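Local coordinates for hypothetical protein, similar to alpha-acetolactate decarboxylase (Staphylococcus aureus subsp. aureus, PDB 1XV2), which probably catalyses, in a zinc-dependent manner, the decarboxylation of alpha-acetolactate to acetoin, at residues A19-G24 / E217-A222; N29-H34 / E72-A77; A40-T43 / E48-F51; A100-E105 / V115-T120. All coordinates share one frame; numbering follows the deposited sequence.

Contact 1: A19-G24 / E217-A222; sequences AGLLEG and ETFVKA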
loop_
_atom_site.group_PDB
_atom_site.type_symbol
_atom_site.label_atom_id
_atom_site.label_comp_id
_atom_site.label_asym_id
_atom_site.label_seq_id
_atom_site.Cartn_x
_atom_site.Cartn_y
_atom_site.Cartn_z
ATOM N N ALA A 19 8.404 -12.681 5.777
ATOM C CA ALA A 19 9.677 -12.972 5.129
ATOM C C ALA A 19 10.819 -13.201 6.116
ATOM O O ALA A 19 11.883 -13.685 5.730
ATOM C CB ALA A 19 10.038 -11.845 4.171
ATOM N N GLY A 20 10.615 -12.840 7.380
ATOM C CA GLY A 20 11.661 -13.054 8.363
ATOM C C GLY A 20 12.298 -11.819 8.972
ATOM O O GLY A 20 13.220 -11.939 9.778
ATOM N N LEU A 21 11.827 -10.634 8.596
ATOM C CA LEU A 21 12.383 -9.407 9.156
ATOM C C LEU A 21 11.602 -9.060 10.417
ATOM O O LEU A 21 10.646 -8.288 10.386
ATOM C CB LEU A 21 12.308 -8.268 8.133
ATOM C CG LEU A 21 13.328 -8.377 6.994
ATOM C CD1 LEU A 21 13.011 -9.574 6.123
ATOM C CD2 LEU A 21 13.304 -7.106 6.164
ATOM N N LEU A 22 12.036 -9.634 11.533
ATOM C CA LEU A 22 11.357 -9.440 12.804
ATOM C C LEU A 22 11.956 -8.393 13.741
ATOM O O LEU A 22 11.500 -8.250 14.873
ATOM C CB LEU A 22 11.261 -10.787 13.523
ATOM C CG LEU A 22 10.871 -11.964 12.619
ATOM C CD1 LEU A 22 10.704 -13.224 13.460
ATOM C CD2 LEU A 22 9.579 -11.641 11.870
ATOM N N GLU A 23 12.970 -7.663 13.284
ATOM C CA GLU A 23 13.577 -6.634 14.126
ATOM C C GLU A 23 12.578 -5.535 14.494
ATOM O O GLU A 23 11.784 -5.103 13.661
ATOM C CB GLU A 23 14.782 -6.002 13.419
ATOM C CG GLU A 23 16.067 -6.806 13.530
ATOM C CD GLU A 23 17.253 -6.113 12.876
ATOM O OE1 GLU A 23 17.399 -4.884 13.045
ATOM O OE2 GLU A 23 18.048 -6.802 12.205
ATOM N N GLY A 24 12.610 -5.092 15.747
ATOM C CA GLY A 24 11.717 -4.026 16.169
ATOM C C GLY A 24 12.216 -2.756 15.511
ATOM O O GLY A 24 13.384 -2.405 15.661
ATOM N N GLU A 217 18.961 -0.757 9.153
ATOM C CA GLU A 217 19.908 -1.321 8.204
ATOM C C GLU A 217 19.531 -2.689 7.644
ATOM O O GLU A 217 19.777 -2.968 6.472
ATOM C CB GLU A 217 21.296 -1.396 8.847
ATOM C CG GLU A 217 22.380 -1.907 7.918
ATOM C CD GLU A 217 23.765 -1.768 8.516
ATOM O OE1 GLU A 217 24.186 -0.619 8.777
ATOM O OE2 GLU A 217 24.432 -2.804 8.726
ATOM N N THR A 218 18.946 -3.547 8.472
ATOM C CA THR A 218 18.573 -4.876 8.003
ATOM C C THR A 218 17.501 -4.792 6.917
ATOM O O THR A 218 17.590 -5.470 5.893
ATOM C CB THR A 218 18.070 -5.756 9.162
ATOM O OG1 THR A 218 19.098 -5.862 10.156
ATOM C CG2 THR A 218 17.727 -7.145 8.657
ATOM N N PHE A 219 16.492 -3.957 7.141
ATOM C CA PHE A 219 15.429 -3.781 6.161
ATOM C C PHE A 219 16.003 -3.168 4.878
ATOM O O PHE A 219 15.806 -3.691 3.783
ATOM C CB PHE A 219 14.336 -2.871 6.722
ATOM C CG PHE A 219 13.243 -2.561 5.733
ATOM C CD1 PHE A 219 12.366 -3.559 5.309
ATOM C CD2 PHE A 219 13.123 -1.287 5.189
ATOM C CE1 PHE A 219 11.388 -3.291 4.353
ATOM C CE2 PHE A 219 12.144 -1.007 4.228
ATOM C CZ PHE A 219 11.279 -2.008 3.810
ATOM N N VAL A 220 16.720 -2.059 5.027
ATOM C CA VAL A 220 17.332 -1.371 3.895
ATOM C C VAL A 220 18.159 -2.285 2.983
ATOM O O VAL A 220 17.961 -2.302 1.766
ATOM C CB VAL A 220 18.241 -0.207 4.390
ATOM C CG1 VAL A 220 19.175 0.253 3.282
ATOM C CG2 VAL A 220 17.383 0.959 4.849
ATOM N N LYS A 221 19.076 -3.045 3.576
ATOM C CA LYS A 221 19.963 -3.932 2.816
ATOM C C LYS A 221 19.432 -5.323 2.475
ATOM O O LYS A 221 20.017 -6.027 1.646
ATOM C CB LYS A 221 21.279 -4.116 3.571
ATOM C CG LYS A 221 22.096 -2.864 3.795
ATOM C CD LYS A 221 23.377 -3.234 4.526
ATOM C CE LYS A 221 24.299 -2.045 4.723
ATOM N NZ LYS A 221 25.561 -2.470 5.403
ATOM N N ALA A 222 18.336 -5.727 3.104
ATOM C CA ALA A 222 17.798 -7.060 2.873
ATOM C C ALA A 222 17.279 -7.363 1.474
ATOM O O ALA A 222 16.689 -6.510 0.805
ATOM C CB ALA A 222 16.702 -7.358 3.896
HETATM O O HOH W 1 19.335 -3.416 11.412
#

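Contact 2: N29-H34 / E72-A77; sequences NELLEH and EKVPYA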
loop_
_atom_site.group_PDB
_atom_site.type_symbol
_atom_site.label_atom_id
_atom_site.label_comp_id
_atom_site.label_asym_id
_atom_site.label_seq_id
_atom_site.Cartn_x
_atom_site.Cartn_y
_atom_site.Cartn_z
ATOM N N ASN A 29 5.161 3.728 21.860
ATOM C CA ASN A 29 4.803 5.130 22.046
ATOM C C ASN A 29 4.664 5.851 20.709
ATOM O O ASN A 29 3.768 6.678 20.532
ATOM C CB ASN A 29 5.861 5.843 22.902
ATOM C CG ASN A 29 5.790 5.458 24.372
ATOM O OD1 ASN A 29 6.700 5.756 25.145
ATOM N ND2 ASN A 29 4.704 4.804 24.768
ATOM N N GLU A 30 5.552 5.543 19.769
ATOM C CA GLU A 30 5.504 6.176 18.456
ATOM C C GLU A 30 4.230 5.766 17.712
ATOM O O GLU A 30 3.621 6.573 17.008
ATOM C CB GLU A 30 6.742 5.794 17.637
ATOM C CG GLU A 30 8.055 6.101 18.350
ATOM C CD GLU A 30 9.279 5.764 17.518
ATOM O OE1 GLU A 30 9.313 4.675 16.907
ATOM O OE2 GLU A 30 10.214 6.591 17.490
ATOM N N LEU A 31 3.829 4.509 17.873
ATOM C CA LEU A 31 2.621 4.013 17.223
ATOM C C LEU A 31 1.377 4.686 17.805
ATOM O O LEU A 31 0.469 5.078 17.071
ATOM C CB LEU A 31 2.519 2.493 17.390
ATOM C CG LEU A 31 2.911 1.660 16.168
ATOM C CD1 LEU A 31 1.864 1.838 15.076
ATOM C CD2 LEU A 31 4.282 2.073 15.666
ATOM N N LEU A 32 1.344 4.823 19.127
ATOM C CA LEU A 32 0.216 5.443 19.801
ATOM C C LEU A 32 -0.008 6.877 19.343
ATOM O O LEU A 32 -1.102 7.420 19.494
ATOM C CB LEU A 32 0.418 5.393 21.315
ATOM C CG LEU A 32 0.123 4.032 21.949
ATOM C CD1 LEU A 32 0.410 4.073 23.439
ATOM C CD2 LEU A 32 -1.339 3.673 21.700
ATOM N N GLU A 33 1.027 7.492 18.781
ATOM C CA GLU A 33 0.904 8.857 18.288
ATOM C C GLU A 33 -0.040 8.882 17.091
ATOM O O GLU A 33 -0.648 9.913 16.791
ATOM C CB GLU A 33 2.273 9.413 17.872
ATOM C CG GLU A 33 3.205 9.766 19.027
ATOM C CD GLU A 33 2.620 10.823 19.958
ATOM O OE1 GLU A 33 1.759 10.475 20.798
ATOM O OE2 GLU A 33 3.016 12.007 19.843
ATOM N N HIS A 34 -0.169 7.743 16.413
ATOM C CA HIS A 34 -1.033 7.647 15.242
ATOM C C HIS A 34 -2.395 7.000 15.497
ATOM O O HIS A 34 -3.230 6.952 14.597
ATOM C CB HIS A 34 -0.332 6.877 14.117
ATOM C CG HIS A 34 0.899 7.551 13.593
ATOM N ND1 HIS A 34 2.131 7.428 14.198
ATOM C CD2 HIS A 34 1.086 8.351 12.516
ATOM C CE1 HIS A 34 3.025 8.120 13.514
ATOM N NE2 HIS A 34 2.417 8.689 12.490
ATOM N N GLU A 72 8.898 -0.456 24.139
ATOM C CA GLU A 72 9.093 -1.711 23.420
ATOM C C GLU A 72 9.037 -1.428 21.924
ATOM O O GLU A 72 8.322 -0.529 21.488
ATOM C CB GLU A 72 8.011 -2.732 23.793
ATOM C CG GLU A 72 7.999 -3.132 25.262
ATOM C CD GLU A 72 7.200 -2.182 26.131
ATOM O OE1 GLU A 72 6.838 -1.085 25.653
ATOM O OE2 GLU A 72 6.936 -2.536 27.301
ATOM N N LYS A 73 9.790 -2.191 21.143
ATOM C CA LYS A 73 9.812 -1.995 19.696
ATOM C C LYS A 73 8.914 -2.996 18.965
ATOM O O LYS A 73 8.679 -4.101 19.451
ATOM C CB LYS A 73 11.251 -2.101 19.178
ATOM C CG LYS A 73 12.141 -0.938 19.605
ATOM C CD LYS A 73 13.547 -1.042 19.031
ATOM C CE LYS A 73 14.317 -2.216 19.626
ATOM N NZ LYS A 73 15.737 -2.263 19.152
ATOM N N VAL A 74 8.414 -2.595 17.800
ATOM C CA VAL A 74 7.544 -3.448 16.991
ATOM C C VAL A 74 8.039 -3.510 15.546
ATOM O O VAL A 74 8.520 -2.520 15.003
ATOM C CB VAL A 74 6.088 -2.921 16.993
ATOM C CG1 VAL A 74 5.572 -2.836 18.419
ATOM C CG2 VAL A 74 6.020 -1.559 16.327
ATOM N N PRO A 75 7.936 -4.686 14.910
ATOM C CA PRO A 75 8.371 -4.874 13.523
ATOM C C PRO A 75 7.228 -4.670 12.530
ATOM O O PRO A 75 7.460 -4.435 11.343
ATOM C CB PRO A 75 8.872 -6.308 13.527
ATOM C CG PRO A 75 7.863 -6.973 14.405
ATOM C CD PRO A 75 7.695 -5.990 15.556
ATOM N N TYR A 76 5.997 -4.765 13.033
ATOM C CA TYR A 76 4.794 -4.604 12.221
ATOM C C TYR A 76 3.602 -4.205 13.085
ATOM O O TYR A 76 3.291 -4.866 14.070
ATOM C CB TYR A 76 4.469 -5.905 11.480
ATOM C CG TYR A 76 3.203 -5.831 10.648
ATOM C CD1 TYR A 76 2.968 -4.752 9.798
ATOM C CD2 TYR A 76 2.248 -6.845 10.703
ATOM C CE1 TYR A 76 1.816 -4.681 9.022
ATOM C CE2 TYR A 76 1.089 -6.786 9.927
ATOM C CZ TYR A 76 0.880 -5.700 9.092
ATOM O OH TYR A 76 -0.262 -5.628 8.323
ATOM N N ALA A 77 2.928 -3.127 12.703
ATOM C CA ALA A 77 1.783 -2.640 13.462
ATOM C C ALA A 77 0.780 -1.885 12.596
ATOM O O ALA A 77 1.151 -1.244 11.618
ATOM C CB ALA A 77 2.265 -1.730 14.586
#

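Contact 3: A40-T43 / E48-F51; sequences ATLT and EVIF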
loop_
_atom_site.group_PDB
_atom_site.type_symbol
_atom_site.label_atom_id
_atom_site.label_comp_id
_atom_site.label_asym_id
_atom_site.label_seq_id
_atom_site.Cartn_x
_atom_site.Cartn_y
_atom_site.Cartn_z
ATOM N N ALA A 40 -0.656 -5.488 16.636
ATOM C CA ALA A 40 0.766 -5.536 16.327
ATOM C C ALA A 40 1.419 -6.705 17.048
ATOM O O ALA A 40 0.746 -7.622 17.523
ATOM C CB ALA A 40 1.441 -4.220 16.740
ATOM N N THR A 41 2.743 -6.668 17.107
ATOM C CA THR A 41 3.520 -7.680 17.794
ATOM C C THR A 41 4.833 -7.009 18.176
ATOM O O THR A 41 5.093 -5.875 17.760
ATOM C CB THR A 41 3.775 -8.911 16.905
ATOM O OG1 THR A 41 4.583 -9.852 17.626
ATOM C CG2 THR A 41 4.461 -8.513 15.602
ATOM N N LEU A 42 5.650 -7.682 18.977
ATOM C CA LEU A 42 6.916 -7.094 19.404
ATOM C C LEU A 42 8.109 -7.642 18.635
ATOM O O LEU A 42 7.964 -8.508 17.777
ATOM C CB LEU A 42 7.122 -7.331 20.903
ATOM C CG LEU A 42 6.021 -6.795 21.822
ATOM C CD1 LEU A 42 6.399 -7.069 23.265
ATOM C CD2 LEU A 42 5.829 -5.301 21.594
ATOM N N THR A 43 9.294 -7.129 18.950
ATOM C CA THR A 43 10.514 -7.572 18.292
ATOM C C THR A 43 10.558 -9.097 18.298
ATOM O O THR A 43 10.197 -9.727 19.289
ATOM C CB THR A 43 11.759 -7.002 19.013
ATOM O OG1 THR A 43 11.696 -5.569 19.005
ATOM C CG2 THR A 43 13.035 -7.446 18.319
ATOM N N GLU A 48 1.348 -10.975 21.010
ATOM C CA GLU A 48 0.273 -10.261 20.349
ATOM C C GLU A 48 0.017 -8.915 20.998
ATOM O O GLU A 48 -0.257 -8.844 22.195
ATOM C CB GLU A 48 -1.003 -11.095 20.440
ATOM C CG GLU A 48 -0.828 -12.550 20.038
ATOM C CD GLU A 48 -0.480 -12.702 18.573
ATOM O OE1 GLU A 48 -0.655 -11.717 17.826
ATOM O OE2 GLU A 48 -0.046 -13.805 18.169
ATOM N N VAL A 49 0.091 -7.850 20.209
ATOM C CA VAL A 49 -0.169 -6.520 20.732
ATOM C C VAL A 49 -1.589 -6.104 20.373
ATOM O O VAL A 49 -2.023 -6.270 19.235
ATOM C CB VAL A 49 0.805 -5.474 20.146
ATOM C CG1 VAL A 49 0.461 -4.087 20.673
ATOM C CG2 VAL A 49 2.236 -5.837 20.511
ATOM N N ILE A 50 -2.320 -5.585 21.352
ATOM C CA ILE A 50 -3.676 -5.111 21.111
ATOM C C ILE A 50 -3.751 -3.659 21.572
ATOM O O ILE A 50 -3.535 -3.365 22.749
ATOM C CB ILE A 50 -4.746 -5.910 21.906
ATOM C CG1 ILE A 50 -4.637 -7.406 21.616
ATOM C CG2 ILE A 50 -6.138 -5.413 21.533
ATOM C CD1 ILE A 50 -3.561 -8.113 22.419
ATOM N N PHE A 51 -4.027 -2.752 20.641
ATOM C CA PHE A 51 -4.162 -1.341 20.983
ATOM C C PHE A 51 -5.641 -1.138 21.286
ATOM O O PHE A 51 -6.484 -1.248 20.397
ATOM C CB PHE A 51 -3.734 -0.451 19.816
ATOM C CG PHE A 51 -2.256 -0.492 19.525
ATOM C CD1 PHE A 51 -1.331 -0.111 20.493
ATOM C CD2 PHE A 51 -1.791 -0.899 18.279
ATOM C CE1 PHE A 51 0.038 -0.133 20.224
ATOM C CE2 PHE A 51 -0.421 -0.925 18.002
ATOM C CZ PHE A 51 0.492 -0.542 18.977
#

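Contact 4: A100-E105 / V115-T120; sequences AQIKNE and VKIYGT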
loop_
_atom_site.group_PDB
_atom_site.type_symbol
_atom_site.label_atom_id
_atom_site.label_comp_id
_atom_site.label_asym_id
_atom_site.label_seq_id
_atom_site.Cartn_x
_atom_site.Cartn_y
_atom_site.Cartn_z
ATOM N N ALA A 100 -19.672 -11.905 7.766
ATOM C CA ALA A 100 -20.603 -11.662 6.664
ATOM C C ALA A 100 -21.428 -10.411 6.943
ATOM O O ALA A 100 -21.776 -9.674 6.023
ATOM C CB ALA A 100 -21.522 -12.871 6.472
ATOM N N GLN A 101 -21.741 -10.175 8.215
ATOM C CA GLN A 101 -22.511 -8.996 8.599
ATOM C C GLN A 101 -21.659 -7.746 8.390
ATOM O O GLN A 101 -22.116 -6.754 7.818
ATOM C CB GLN A 101 -22.944 -9.088 10.069
ATOM C CG GLN A 101 -23.932 -10.211 10.355
ATOM C CD GLN A 101 -25.205 -10.088 9.530
ATOM O OE1 GLN A 101 -25.919 -9.091 9.619
ATOM N NE2 GLN A 101 -25.492 -11.104 8.722
ATOM N N ILE A 102 -20.415 -7.804 8.855
ATOM C CA ILE A 102 -19.503 -6.680 8.708
ATOM C C ILE A 102 -19.292 -6.397 7.223
ATOM O O ILE A 102 -19.238 -5.242 6.805
ATOM C CB ILE A 102 -18.152 -6.978 9.405
ATOM C CG1 ILE A 102 -18.396 -7.207 10.901
ATOM C CG2 ILE A 102 -17.188 -5.816 9.205
ATOM C CD1 ILE A 102 -17.184 -7.667 11.679
ATOM N N LYS A 103 -19.195 -7.454 6.425
ATOM C CA LYS A 103 -19.008 -7.304 4.985
ATOM C C LYS A 103 -20.213 -6.598 4.368
ATOM O O LYS A 103 -20.095 -5.922 3.346
ATOM C CB LYS A 103 -18.819 -8.676 4.334
ATOM C CG LYS A 103 -17.513 -9.366 4.701
ATOM C CD LYS A 103 -16.338 -8.808 3.912
ATOM C CE LYS A 103 -16.478 -9.153 2.433
ATOM N NZ LYS A 103 -15.301 -8.734 1.627
ATOM N N ASN A 104 -21.371 -6.754 5.003
ATOM C CA ASN A 104 -22.603 -6.129 4.528
ATOM C C ASN A 104 -22.708 -4.668 4.947
ATOM O O ASN A 104 -23.192 -3.830 4.185
ATOM C CB ASN A 104 -23.824 -6.879 5.074
ATOM C CG ASN A 104 -24.005 -8.249 4.446
ATOM O OD1 ASN A 104 -24.766 -9.077 4.953
ATOM N ND2 ASN A 104 -23.318 -8.492 3.334
ATOM N N GLU A 105 -22.256 -4.369 6.163
ATOM C CA GLU A 105 -22.335 -3.017 6.698
ATOM C C GLU A 105 -21.191 -2.072 6.332
ATOM O O GLU A 105 -21.364 -0.855 6.372
ATOM C CB GLU A 105 -22.493 -3.075 8.220
ATOM C CG GLU A 105 -23.733 -3.832 8.670
ATOM C CD GLU A 105 -24.999 -3.330 7.986
ATOM O OE1 GLU A 105 -25.292 -2.120 8.084
ATOM O OE2 GLU A 105 -25.701 -4.147 7.350
ATOM N N VAL A 115 -12.625 -2.468 12.681
ATOM C CA VAL A 115 -13.768 -3.003 13.398
ATOM C C VAL A 115 -13.498 -3.132 14.881
ATOM O O VAL A 115 -12.357 -3.299 15.318
ATOM C CB VAL A 115 -14.177 -4.399 12.879
ATOM C CG1 VAL A 115 -14.502 -4.328 11.401
ATOM C CG2 VAL A 115 -13.064 -5.398 13.140
ATOM N N LYS A 116 -14.571 -3.049 15.650
ATOM C CA LYS A 116 -14.499 -3.186 17.089
ATOM C C LYS A 116 -15.741 -3.971 17.467
ATOM O O LYS A 116 -16.860 -3.563 17.157
ATOM C CB LYS A 116 -14.501 -1.816 17.771
ATOM C CG LYS A 116 -14.253 -1.900 19.267
ATOM C CD LYS A 116 -14.117 -0.530 19.910
ATOM C CE LYS A 116 -13.776 -0.667 21.387
ATOM N NZ LYS A 116 -13.568 0.650 22.054
ATOM N N ILE A 117 -15.532 -5.115 18.105
ATOM C CA ILE A 117 -16.621 -5.985 18.526
ATOM C C ILE A 117 -16.482 -6.172 20.028
ATOM O O ILE A 117 -15.551 -6.831 20.485
ATOM C CB ILE A 117 -16.520 -7.356 17.825
ATOM C CG1 ILE A 117 -16.507 -7.155 16.307
ATOM C CG2 ILE A 117 -17.679 -8.249 18.253
ATOM C CD1 ILE A 117 -16.116 -8.387 15.518
ATOM N N TYR A 118 -17.398 -5.583 20.793
ATOM C CA TYR A 118 -17.339 -5.671 22.249
ATOM C C TYR A 118 -18.590 -6.266 22.883
ATOM O O TYR A 118 -19.709 -5.925 22.507
ATOM C CB TYR A 118 -17.099 -4.287 22.859
ATOM C CG TYR A 118 -17.108 -4.329 24.367
ATOM C CD1 TYR A 118 -16.019 -4.842 25.073
ATOM C CD2 TYR A 118 -18.247 -3.959 25.085
ATOM C CE1 TYR A 118 -16.065 -4.998 26.455
ATOM C CE2 TYR A 118 -18.306 -4.112 26.468
ATOM C CZ TYR A 118 -17.213 -4.635 27.146
ATOM O OH TYR A 118 -17.281 -4.827 28.510
ATOM N N GLY A 119 -18.386 -7.137 23.866
ATOM C CA GLY A 119 -19.501 -7.768 24.551
ATOM C C GLY A 119 -19.117 -9.137 25.079
ATOM O O GLY A 119 -17.969 -9.357 25.470
ATOM N N THR A 120 -20.075 -10.058 25.090
ATOM C CA THR A 120 -19.821 -11.411 25.566
ATOM C C THR A 120 -19.644 -12.380 24.395
ATOM O O THR A 120 -20.331 -12.283 23.380
ATOM C CB THR A 120 -20.973 -11.910 26.458
ATOM O OG1 THR A 120 -22.210 -11.812 25.741
ATOM C CG2 THR A 120 -21.060 -11.077 27.731
#

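Contact 1: A19-G24 / E217-A222
E23 and T218 make a polar contact, and L21 and F219 an apolar one beside it, where the loop after helix 14-18 meets the short helix 217-221 at the surface of the fold. Two turn motifs shape the first partner: a Schellman motif closes helix 14-18 with G20 as its positive-phi residue, and an inverse gamma turn centred on L21 follows at once. L21 and E23, two residues apart, both point toward helix 217-221.

The E23 carboxylate is held at both oxygens. Its chain runs out nearly straight, with CD anti to CA (chi2 -177°), which carries the charged end across to the first turn of the helix. There T218 OG1 donates to E23 OE2; the modelled separation of 2.5 Å is very short, so its exact value is doubtful. On the other oxygen, a water donates to E23 OE1 at 2.9 Å and accepts from T218 N at 3.0 Å, joining the carboxylate to a backbone amide at the start of the helix. N216 ND2 also bonds E23 OE1, while N216 OD1 takes the amide of F219, so one asparagine serves both partners.

Helix 217-221 lies at the dimer interface as well: F219 packs on L111 of the second subunit, and V220 O bonds S108 OG of that subunit. Within the chain L21 carries the apolar half of the contact, crossing F219 at about a right angle. L21 CD2 lies 4.1 Å from A222 CB and reaches the edge of the phenyl ring, near its plane, 3.8 Å from F219 CD1.

Contact 2: N29-H34 / E72-A77
L31 of helix 28-32 lays its branched end against V74 and A77, a buried case of helix-on-strand packing in which one leucine spans two short pieces of beta structure. V74 belongs to strand 73-74, which pairs with strand 26-27; A77 opens strand 77-80 of the seven-stranded mixed sheet. The leucine therefore touches both sheets.

Its two methyls divide the work. L31 CD1 comes down on the small side chain of alanine, 3.6 Å from A77 CB, and L31 CG stands 3.8 Å from that same A77 CB, so the alanine meets the fork of the leucine as well as one prong. The other prong, L31 CD2, approaches V74 CG2 at 4.1 Å, the two side chains crossing obliquely. L31 reaches both with a first torsion well away from staggered (chi1 -102°), which may reflect mild strain. V74 offers the methyl that sits between its own backbone N and carbonyl carbon, while its other methyl lies beside the N. F51 and A26 close around L31 from further sides, and A40 and L42 of strand 37-42 back A77 and V74 respectively.

No hydrogen bond crosses between the segments, yet the E30-H34 turn is held from within. The carbonyl of E30 takes two donors on opposite faces of its plane, E33 N at 3.3 Å and the imidazole of H34, a ring that also stacks with Y9. The bond from H34 ND1 lies near the ring plane and is moderately bent, with H34 ND1 3.3 Å from E30 O and an N-H...O angle of 149°.

Contact 3: A40-T43 / E48-F51
A40 and V49 form an antiparallel, hydrogen-bonded pair in the beta hairpin of strands 37-42 and 48-52, near the middle of the mixed sheet. The two backbone bonds come first: V49 N donates to A40 O at 2.8 Å, and A40 N to V49 O at 3.0 Å. The axes of the two short segments run antiparallel at 132°.

Apolar contacts lie on the face that carries A40 and V49. A40 CB is 3.7 Å from V49 CB and 4.0 Å from F51 CE2. With CG1 anti to its backbone N (chi1 178°), V49 sends CG2 over the neighbouring strand, 3.5 Å from T41 CA, where L42 CD2 also meets it.

Polar links lead towards the metal. V49 O also accepts from H178 ND1, which probably helps to orient H178, one of the zinc-binding histidines. E48, on the other face, brings its side chain to about 4 Å from the zinc, while its OE2 is bonded by R127 NE and M129 N. Back on the first face, V49 CG1 sits 3.9 Å above the plane of the F51 ring, displaced toward its rim.

Contact 4: A100-E105 / V115-T120
I102 meets V115 and I117 in a helix-on-sheet contact, where helix 95-105 lies against strand 113-118 of the curled antiparallel sheet. The joint is wholly apolar and buried: one isoleucine from the helix faces two residues that stand two apart on the strand and so point to the same side. Of the 110 Å² buried between the segments, I102 accounts for 57 Å², V115 for 34 Å² and I117 for 19 Å².

The route of I102 begins at CB, which points toward the strand but stays 4.9 Å from V115 CG1 and serves mainly as the fork. From it, CG2 takes the direction anti to the backbone N and makes the first real contact, I102 CG2 to V115 CG1 at 3.8 Å, the two side chains crossing at about a right angle. CG1, the other arm, lies beside the backbone N (chi1 -61°) and is likewise 4.9 Å from V115 CG1, a connecting carbon more than a touching one. Beyond it the chain continues straight (chi2 173°), which carries CD1 past the valine, 4.3 Å from V115 CG1, and on to the next side chain of the row.

Other strands complete the surroundings. I202 and F175 also pack on I102, I177 on V115, and I158 and V198 on I117. The far end of the isoleucine is met at a slant by a matching methyl: I102 CD1 lies 4.0 Å from I117 CD1.

Overall arrangement
From the N terminus, the loop after helix 14-18 opens contact 1, which closes only at helix 217-221 and so encloses the other three. Helix 28-32 then opens contact 2, and strand 37-42, next in the chain, turns back on strand 48-52 to close contact 3 inside it before 72-77 closes contact 2. Contact 4, between helix 95-105 and strand 113-118, follows in series; none cross. Contacts 1, 2 and 3 touch one another: P75 packs on L22 and E23, T43 on G24, V74 on T41. Contact 4 stands apart on the curled sheet, its nearest atoms about 7 Å from contact 3 and about 24 Å from contact 1.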